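Long-range contact in ORF10 (Moritella marina, PDB 6RIW), which forms the ketosynthase-chain length factor didomain of a polyunsaturated fatty acid synthase and probably carries out the 3-oxoacyl-[acyl-carrier-protein] synthase step of chain extension: residues K52-Y65 with N232-N245. Numbering follows the deposited sequence.
Sequences KGDTDKFYCVHGGY and NMGFSIFQAYPANN
Tyr59 and Tyr241 meet twice, once by their rings and once by a hydrogen bond. The edge of Tyr241 points at a face of Tyr59 in a T-shaped stack, planes at 89° and centroids 5.8 Å apart. Beyond the ring, Tyr59 OH donates to the carbonyl O of Tyr241 at 2.7 Å, tilted 22° from the carbonyl plane. With CG set between the backbone N and the carbonyl carbon (chi1 67°), the Tyr59 ring stands against Ser236, whose carbonyl O lies in plane at its edge. A leucine here would probably leave the carbonyl of Tyr241 without this donor and the edge of Tyr241 without an aromatic face. Cys60 works on a face of Tyr241: its CB makes a CH-pi contact 3.7 Å from the ring centroid, while SG lies obliquely as a sulfur-aromatic neighbour. Within the N-terminal half of the ketosynthase, of thiolase fold, the loop leading into strand 62-64 is thus laid along the last turns of helix 228-237 and the turn after it, where Gln239, with positive phi, closes the helix in a Schellman motif. Apolar contacts continue along that helix. Met233 bends at chi2 to bring its methyl CE 3.6 Å from Phe58 CD2, and its SD lies obliquely, 5.0 Å from the Phe58 ring centroid, as a Met-aromatic contact; Tyr591 and Val595 of helix 589-595, from the chain length factor half, also touch Met233. Polar links are few and partly water-borne. Ser236 OG donates to Asn232 O at 2.8 Å and accepts a weak bond from Tyr59 N; Ser236 N reaches that same carbonyl from the opposite face. One water joins Gly53 N to Ser236 O, a second His62 O to Tyr241 OH, and a third Tyr65 OH to Asn232 OD1.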
ATOM      1  N   LYS A  52      25.174  -6.891 -13.417  1.00 29.76           N
ATOM      2  CA  LYS A  52      23.828  -6.893 -13.972  1.00 30.91           C
ATOM      3  C   LYS A  52      23.526  -8.226 -14.643  1.00 33.93           C
ATOM      4  O   LYS A  52      24.357  -8.774 -15.371  1.00 30.53           O
ATOM      5  CB  LYS A  52      23.678  -5.754 -14.984  1.00 32.46           C
ATOM      6  CG  LYS A  52      22.333  -5.707 -15.667  1.00 30.79           C
ATOM      7  CD  LYS A  52      21.947  -4.279 -15.950  1.00 33.86           C
ATOM      8  CE  LYS A  52      23.021  -3.596 -16.765  1.00 38.50           C
ATOM      9  NZ  LYS A  52      23.336  -4.395 -17.980  1.00 42.69           N
ATOM     10  N   GLY A  53      22.329  -8.752 -14.383  1.00 28.54           N
ATOM     11  CA  GLY A  53      21.929 -10.038 -14.911  1.00 30.93           C
ATOM     12  C   GLY A  53      22.236 -11.226 -14.024  1.00 31.92           C
ATOM     13  O   GLY A  53      21.795 -12.338 -14.343  1.00 35.74           O
ATOM     14  N   ASP A  54      22.962 -11.033 -12.917  1.00 28.94           N
ATOM     15  CA  ASP A  54      23.336 -12.139 -12.043  1.00 27.67           C
ATOM     16  C   ASP A  54      22.211 -12.448 -11.061  1.00 29.37           C
ATOM     17  O   ASP A  54      21.685 -11.548 -10.403  1.00 24.14           O
ATOM     18  CB  ASP A  54      24.623 -11.811 -11.283  1.00 28.28           C
ATOM     19  CG  ASP A  54      25.849 -11.785 -12.193  1.00 35.66           C
ATOM     20  OD1 ASP A  54      25.722 -12.180 -13.375  1.00 39.31           O
ATOM     21  OD2 ASP A  54      26.935 -11.363 -11.732  1.00 35.10           O
ATOM     22  N   THR A  55      21.863 -13.726 -10.949  1.00 27.99           N
ATOM     23  CA  THR A  55      20.700 -14.128 -10.160  1.00 29.41           C
ATOM     24  C   THR A  55      20.946 -13.952  -8.664  1.00 26.05           C
ATOM     25  O   THR A  55      22.015 -14.296  -8.154  1.00 24.05           O
ATOM     26  CB  THR A  55      20.360 -15.593 -10.436  1.00 32.58           C
ATOM     27  OG1 THR A  55      20.352 -15.836 -11.848  1.00 36.30           O
ATOM     28  CG2 THR A  55      18.998 -15.931  -9.860  1.00 28.92           C
ATOM     29  N   ASP A  56      19.922 -13.459  -7.960  1.00 26.26           N
ATOM     30  CA  ASP A  56      19.950 -13.237  -6.508  1.00 23.50           C
ATOM     31  C   ASP A  56      21.055 -12.261  -6.104  1.00 22.93           C
ATOM     32  O   ASP A  56      21.569 -12.331  -4.985  1.00 21.68           O
ATOM     33  CB  ASP A  56      20.091 -14.545  -5.715  1.00 22.46           C
ATOM     34  CG  ASP A  56      19.023 -15.595  -6.078  1.00 26.69           C
ATOM     35  OD1 ASP A  56      17.842 -15.250  -6.293  1.00 23.07           O
ATOM     36  OD2 ASP A  56      19.376 -16.785  -6.149  1.00 27.02           O
ATOM     37  N   LYS A  57      21.399 -11.322  -6.995  1.00 22.10           N
ATOM     38  CA  LYS A  57      22.417 -10.309  -6.734  1.00 21.61           C
ATOM     39  C   LYS A  57      21.901  -8.936  -7.152  1.00 22.32           C
ATOM     40  O   LYS A  57      21.115  -8.816  -8.095  1.00 24.36           O
ATOM     41  CB  LYS A  57      23.722 -10.604  -7.509  1.00 22.31           C
ATOM     42  CG  LYS A  57      24.301 -11.968  -7.279  1.00 22.73           C
ATOM     43  CD  LYS A  57      24.990 -12.038  -5.931  1.00 24.39           C
ATOM     44  CE  LYS A  57      25.760 -13.345  -5.805  1.00 25.77           C
ATOM     45  NZ  LYS A  57      26.180 -13.610  -4.409  1.00 34.58           N
ATOM     46  N   PHE A  58      22.334  -7.892  -6.451  1.00 21.35           N
ATOM     47  CA  PHE A  58      22.140  -6.554  -6.989  1.00 21.83           C
ATOM     48  C   PHE A  58      23.468  -6.026  -7.523  1.00 23.08           C
ATOM     49  O   PHE A  58      24.534  -6.511  -7.153  1.00 23.94           O
ATOM     50  CB  PHE A  58      21.514  -5.574  -5.971  1.00 24.81           C
ATOM     51  CG  PHE A  58      21.936  -5.765  -4.541  1.00 22.68           C
ATOM     52  CD1 PHE A  58      23.247  -5.586  -4.157  1.00 24.35           C
ATOM     53  CD2 PHE A  58      20.990  -6.038  -3.570  1.00 22.03           C
ATOM     54  CE1 PHE A  58      23.620  -5.720  -2.825  1.00 22.63           C
ATOM     55  CE2 PHE A  58      21.343  -6.168  -2.234  1.00 24.60           C
ATOM     56  CZ  PHE A  58      22.666  -6.010  -1.858  1.00 24.69           C
ATOM     57  N   TYR A  59      23.408  -5.091  -8.473  1.00 23.00           N
ATOM     58  CA  TYR A  59      24.639  -4.582  -9.075  1.00 23.55           C
ATOM     59  C   TYR A  59      24.888  -3.125  -8.726  1.00 25.01           C
ATOM     60  O   TYR A  59      25.762  -2.495  -9.323  1.00 26.16           O
ATOM     61  CB  TYR A  59      24.637  -4.783 -10.600  1.00 24.37           C
ATOM     62  CG  TYR A  59      23.615  -3.984 -11.401  1.00 23.60           C
ATOM     63  CD1 TYR A  59      23.957  -2.780 -11.999  1.00 23.07           C
ATOM     64  CD2 TYR A  59      22.333  -4.474 -11.602  1.00 21.57           C
ATOM     65  CE1 TYR A  59      23.037  -2.069 -12.752  1.00 21.30           C
ATOM     66  CE2 TYR A  59      21.409  -3.783 -12.355  1.00 24.05           C
ATOM     67  CZ  TYR A  59      21.758  -2.575 -12.922  1.00 24.11           C
ATOM     68  OH  TYR A  59      20.824  -1.894 -13.666  1.00 20.97           O
ATOM     69  N   CYS A  60      24.152  -2.583  -7.757  1.00 23.40           N
ATOM     70  CA  CYS A  60      24.362  -1.221  -7.288  1.00 25.59           C
ATOM     71  C   CYS A  60      23.962  -1.159  -5.819  1.00 28.68           C
ATOM     72  O   CYS A  60      22.922  -1.714  -5.445  1.00 28.06           O
ATOM     73  CB  CYS A  60      23.539  -0.234  -8.130  1.00 25.21           C
ATOM     74  SG  CYS A  60      23.607   1.512  -7.600  1.00 30.55           S
ATOM     75  N   VAL A  61      24.791  -0.522  -4.986  1.00 23.88           N
ATOM     76  CA  VAL A  61      24.464  -0.329  -3.571  1.00 26.92           C
ATOM     77  C   VAL A  61      24.262   1.136  -3.214  1.00 27.15           C
ATOM     78  O   VAL A  61      23.989   1.446  -2.042  1.00 25.94           O
ATOM     79  CB  VAL A  61      25.519  -0.967  -2.642  1.00 26.88           C
ATOM     80  CG1 VAL A  61      25.550  -2.480  -2.819  1.00 30.62           C
ATOM     81  CG2 VAL A  61      26.889  -0.360  -2.884  1.00 29.79           C
ATOM     82  N   HIS A  62      24.350   2.045  -4.186  1.00 22.57           N
ATOM     83  CA  HIS A  62      24.151   3.464  -3.932  1.00 23.43           C
ATOM     84  C   HIS A  62      22.668   3.779  -3.749  1.00 24.12           C
ATOM     85  O   HIS A  62      21.810   3.221  -4.439  1.00 22.57           O
ATOM     86  CB  HIS A  62      24.717   4.296  -5.086  1.00 24.11           C
ATOM     87  CG  HIS A  62      26.210   4.407  -5.069  1.00 29.36           C
ATOM     88  ND1 HIS A  62      27.033   3.504  -5.713  1.00 35.27           N
ATOM     89  CD2 HIS A  62      27.030   5.298  -4.464  1.00 31.63           C
ATOM     90  CE1 HIS A  62      28.294   3.835  -5.504  1.00 30.47           C
ATOM     91  NE2 HIS A  62      28.319   4.920  -4.751  1.00 35.33           N
ATOM     92  N   GLY A  63      22.381   4.689  -2.827  1.00 21.79           N
ATOM     93  CA  GLY A  63      21.015   5.133  -2.603  1.00 23.16           C
ATOM     94  C   GLY A  63      20.995   6.316  -1.661  1.00 20.75           C
ATOM     95  O   GLY A  63      22.037   6.806  -1.219  1.00 23.37           O
ATOM     96  N   GLY A  64      19.784   6.779  -1.365  1.00 21.05           N
ATOM     97  CA  GLY A  64      19.608   7.811  -0.369  1.00 19.97           C
ATOM     98  C   GLY A  64      19.097   7.172   0.904  1.00 21.06           C
ATOM     99  O   GLY A  64      17.952   6.725   0.937  1.00 21.38           O
ATOM    100  N   TYR A  65      19.926   7.085   1.943  1.00 18.11           N
ATOM    101  CA  TYR A  65      19.544   6.369   3.154  1.00 23.04           C
ATOM    102  C   TYR A  65      19.452   7.312   4.339  1.00 21.27           C
ATOM    103  O   TYR A  65      20.037   8.401   4.346  1.00 22.19           O
ATOM    104  CB  TYR A  65      20.526   5.235   3.467  1.00 22.18           C
ATOM    105  CG  TYR A  65      20.587   4.272   2.317  1.00 22.75           C
ATOM    106  CD1 TYR A  65      19.499   3.460   2.018  1.00 20.04           C
ATOM    107  CD2 TYR A  65      21.717   4.203   1.505  1.00 21.67           C
ATOM    108  CE1 TYR A  65      19.545   2.590   0.947  1.00 23.60           C
ATOM    109  CE2 TYR A  65      21.775   3.336   0.438  1.00 23.76           C
ATOM    110  CZ  TYR A  65      20.687   2.530   0.162  1.00 26.80           C
ATOM    111  OH  TYR A  65      20.741   1.668  -0.915  1.00 31.98           O
ATOM    112  N   ASN A 232      16.357  -3.170  -3.624  1.00 15.38           N
ATOM    113  CA  ASN A 232      17.492  -3.138  -4.535  1.00 16.86           C
ATOM    114  C   ASN A 232      17.521  -4.360  -5.443  1.00 18.56           C
ATOM    115  O   ASN A 232      17.963  -4.266  -6.595  1.00 18.36           O
ATOM    116  CB  ASN A 232      18.787  -3.015  -3.727  1.00 20.79           C
ATOM    117  CG  ASN A 232      19.016  -1.604  -3.209  1.00 27.16           C
ATOM    118  OD1 ASN A 232      18.063  -0.860  -2.905  1.00 27.66           O
ATOM    119  ND2 ASN A 232      20.284  -1.206  -3.137  1.00 31.43           N
ATOM    120  N   MET A 233      17.071  -5.514  -4.953  1.00 18.61           N
ATOM    121  CA  MET A 233      16.883  -6.653  -5.847  1.00 18.57           C
ATOM    122  C   MET A 233      15.878  -6.324  -6.942  1.00 19.42           C
ATOM    123  O   MET A 233      16.057  -6.716  -8.105  1.00 18.34           O
ATOM    124  CB  MET A 233      16.432  -7.887  -5.056  1.00 19.23           C
ATOM    125  CG  MET A 233      17.512  -8.479  -4.170  1.00 21.83           C
ATOM    126  SD  MET A 233      18.947  -9.102  -5.100  1.00 26.80           S
ATOM    127  CE  MET A 233      20.070  -9.491  -3.744  1.00 20.60           C
ATOM    128  N   GLY A 234      14.822  -5.582  -6.599  1.00 19.51           N
ATOM    129  CA  GLY A 234      13.845  -5.203  -7.608  1.00 19.61           C
ATOM    130  C   GLY A 234      14.427  -4.292  -8.675  1.00 18.72           C
ATOM    131  O   GLY A 234      14.281  -4.540  -9.876  1.00 19.17           O
ATOM    132  N   PHE A 235      15.080  -3.214  -8.260  1.00 17.40           N
ATOM    133  CA  PHE A 235      15.641  -2.319  -9.266  1.00 18.42           C
ATOM    134  C   PHE A 235      16.781  -2.980 -10.037  1.00 21.81           C
ATOM    135  O   PHE A 235      17.055  -2.593 -11.183  1.00 21.74           O
ATOM    136  CB  PHE A 235      16.098  -1.011  -8.609  1.00 20.68           C
ATOM    137  CG  PHE A 235      14.959  -0.076  -8.289  1.00 20.56           C
ATOM    138  CD1 PHE A 235      14.060   0.305  -9.281  1.00 23.68           C
ATOM    139  CD2 PHE A 235      14.757   0.376  -6.997  1.00 22.97           C
ATOM    140  CE1 PHE A 235      12.989   1.147  -8.994  1.00 25.97           C
ATOM    141  CE2 PHE A 235      13.690   1.216  -6.699  1.00 27.10           C
ATOM    142  CZ  PHE A 235      12.809   1.606  -7.694  1.00 26.08           C
ATOM    143  N   SER A 236      17.435  -3.987  -9.452  1.00 18.44           N
ATOM    144  CA  SER A 236      18.412  -4.741 -10.227  1.00 19.63           C
ATOM    145  C   SER A 236      17.738  -5.589 -11.304  1.00 24.99           C
ATOM    146  O   SER A 236      18.216  -5.624 -12.445  1.00 23.27           O
ATOM    147  CB  SER A 236      19.278  -5.601  -9.307  1.00 20.06           C
ATOM    148  OG  SER A 236      20.005  -4.751  -8.440  1.00 23.25           O
ATOM    149  N   ILE A 237      16.625  -6.270 -10.983  1.00 17.55           N
ATOM    150  CA  ILE A 237      15.989  -7.091 -12.021  1.00 21.35           C
ATOM    151  C   ILE A 237      15.314  -6.208 -13.068  1.00 23.36           C
ATOM    152  O   ILE A 237      15.224  -6.584 -14.246  1.00 25.28           O
ATOM    153  CB  ILE A 237      15.004  -8.122 -11.422  1.00 26.64           C
ATOM    154  CG1 ILE A 237      14.552  -9.124 -12.493  1.00 31.69           C
ATOM    155  CG2 ILE A 237      13.805  -7.477 -10.842  1.00 23.12           C
ATOM    156  CD1 ILE A 237      15.659 -10.121 -12.895  1.00 28.23           C
ATOM    157  N   PHE A 238      14.846  -5.027 -12.676  1.00 18.58           N
ATOM    158  CA  PHE A 238      14.348  -4.045 -13.636  1.00 21.04           C
ATOM    159  C   PHE A 238      15.461  -3.411 -14.468  1.00 23.96           C
ATOM    160  O   PHE A 238      15.152  -2.673 -15.412  1.00 22.61           O
ATOM    161  CB  PHE A 238      13.588  -2.932 -12.910  1.00 21.53           C
ATOM    162  CG  PHE A 238      12.330  -3.394 -12.201  1.00 21.20           C
ATOM    163  CD1 PHE A 238      11.729  -4.602 -12.526  1.00 20.83           C
ATOM    164  CD2 PHE A 238      11.748  -2.603 -11.230  1.00 24.46           C
ATOM    165  CE1 PHE A 238      10.563  -5.020 -11.887  1.00 24.00           C
ATOM    166  CE2 PHE A 238      10.579  -3.010 -10.582  1.00 24.59           C
ATOM    167  CZ  PHE A 238       9.996  -4.230 -10.907  1.00 26.13           C
ATOM    168  N   GLN A 239      16.731  -3.656 -14.123  1.00 22.43           N
ATOM    169  CA  GLN A 239      17.883  -2.989 -14.757  1.00 25.11           C
ATOM    170  C   GLN A 239      17.752  -1.463 -14.695  1.00 25.83           C
ATOM    171  O   GLN A 239      18.079  -0.744 -15.648  1.00 24.15           O
ATOM    172  CB  GLN A 239      18.062  -3.456 -16.202  1.00 28.54           C
ATOM    173  CG  GLN A 239      18.411  -4.923 -16.367  1.00 32.38           C
ATOM    174  CD  GLN A 239      18.500  -5.305 -17.838  1.00 37.38           C
ATOM    175  OE1 GLN A 239      19.037  -4.553 -18.656  1.00 36.60           O
ATOM    176  NE2 GLN A 239      17.943  -6.461 -18.185  1.00 38.79           N
ATOM    177  N   ALA A 240      17.262  -0.961 -13.564  1.00 20.19           N
ATOM    178  CA  ALA A 240      17.012   0.466 -13.399  1.00 22.82           C
ATOM    179  C   ALA A 240      18.221   1.236 -12.884  1.00 21.12           C
ATOM    180  O   ALA A 240      18.251   2.464 -13.012  1.00 20.74           O
ATOM    181  CB  ALA A 240      15.826   0.687 -12.453  1.00 21.46           C
ATOM    182  N   TYR A 241      19.210   0.554 -12.305  1.00 21.97           N
ATOM    183  CA  TYR A 241      20.443   1.189 -11.859  1.00 22.63           C
ATOM    184  C   TYR A 241      21.370   1.485 -13.047  1.00 21.40           C
ATOM    185  O   TYR A 241      21.429   0.706 -14.002  1.00 24.49           O
ATOM    186  CB  TYR A 241      21.169   0.283 -10.866  1.00 22.47           C
ATOM    187  CG  TYR A 241      20.490   0.127  -9.515  1.00 21.43           C
ATOM    188  CD1 TYR A 241      20.243   1.223  -8.708  1.00 24.01           C
ATOM    189  CD2 TYR A 241      20.127  -1.142  -9.035  1.00 22.80           C
ATOM    190  CE1 TYR A 241      19.629   1.075  -7.461  1.00 25.97           C
ATOM    191  CE2 TYR A 241      19.530  -1.301  -7.797  1.00 22.09           C
ATOM    192  CZ  TYR A 241      19.286  -0.192  -7.016  1.00 22.75           C
ATOM    193  OH  TYR A 241      18.692  -0.326  -5.788  1.00 23.07           O
ATOM    194  N   PRO A 242      22.132   2.583 -12.997  1.00 21.82           N
ATOM    195  CA  PRO A 242      22.937   2.978 -14.171  1.00 25.04           C
ATOM    196  C   PRO A 242      24.170   2.095 -14.347  1.00 28.26           C
ATOM    197  O   PRO A 242      24.951   1.895 -13.416  1.00 28.22           O
ATOM    198  CB  PRO A 242      23.325   4.433 -13.871  1.00 26.40           C
ATOM    199  CG  PRO A 242      23.285   4.543 -12.376  1.00 26.15           C
ATOM    200  CD  PRO A 242      22.178   3.596 -11.924  1.00 23.78           C
ATOM    201  N   ALA A 243      24.350   1.584 -15.571  1.00 29.04           N
ATOM    202  CA  ALA A 243      25.494   0.723 -15.837  1.00 33.05           C
ATOM    203  C   ALA A 243      26.805   1.488 -15.697  1.00 36.45           C
ATOM    204  O   ALA A 243      27.798   0.916 -15.235  1.00 37.52           O
ATOM    205  CB  ALA A 243      25.372   0.091 -17.227  1.00 36.18           C
ATOM    206  N   ASN A 244      26.821   2.780 -16.039  1.00 30.90           N
ATOM    207  CA  ASN A 244      28.017   3.599 -15.870  1.00 31.45           C
ATOM    208  C   ASN A 244      28.092   4.268 -14.495  1.00 28.67           C
ATOM    209  O   ASN A 244      28.928   5.153 -14.289  1.00 31.04           O
ATOM    210  CB  ASN A 244      28.097   4.645 -16.987  1.00 31.44           C
ATOM    211  CG  ASN A 244      27.028   5.716 -16.871  1.00 32.10           C
ATOM    212  OD1 ASN A 244      26.119   5.624 -16.039  1.00 28.20           O
ATOM    213  ND2 ASN A 244      27.132   6.745 -17.709  1.00 27.16           N
ATOM    214  N   ASN A 245      27.215   3.886 -13.566  1.00 30.81           N
ATOM    215  CA  ASN A 245      27.171   4.440 -12.207  1.00 30.65           C
ATOM    216  C   ASN A 245      26.895   5.944 -12.187  1.00 30.37           C
ATOM    217  O   ASN A 245      27.202   6.621 -11.201  1.00 31.32           O
ATOM    218  CB  ASN A 245      28.457   4.117 -11.433  1.00 33.63           C
ATOM    219  CG  ASN A 245      28.233   4.021  -9.929  1.00 39.13           C
ATOM    220  OD1 ASN A 245      28.867   4.739  -9.154  1.00 43.77           O
ATOM    221  ND2 ASN A 245      27.332   3.134  -9.509  1.00 43.59           N
TER
HETATM  222  O   HOH W   1      20.279  -7.568 -12.759  1.00 31.16           O
HETATM  223  O   HOH W   2      19.198   2.211  -4.389  1.00 21.82           O
HETATM  224  O   HOH W   3      18.104   1.621  -2.085  1.00 27.23           O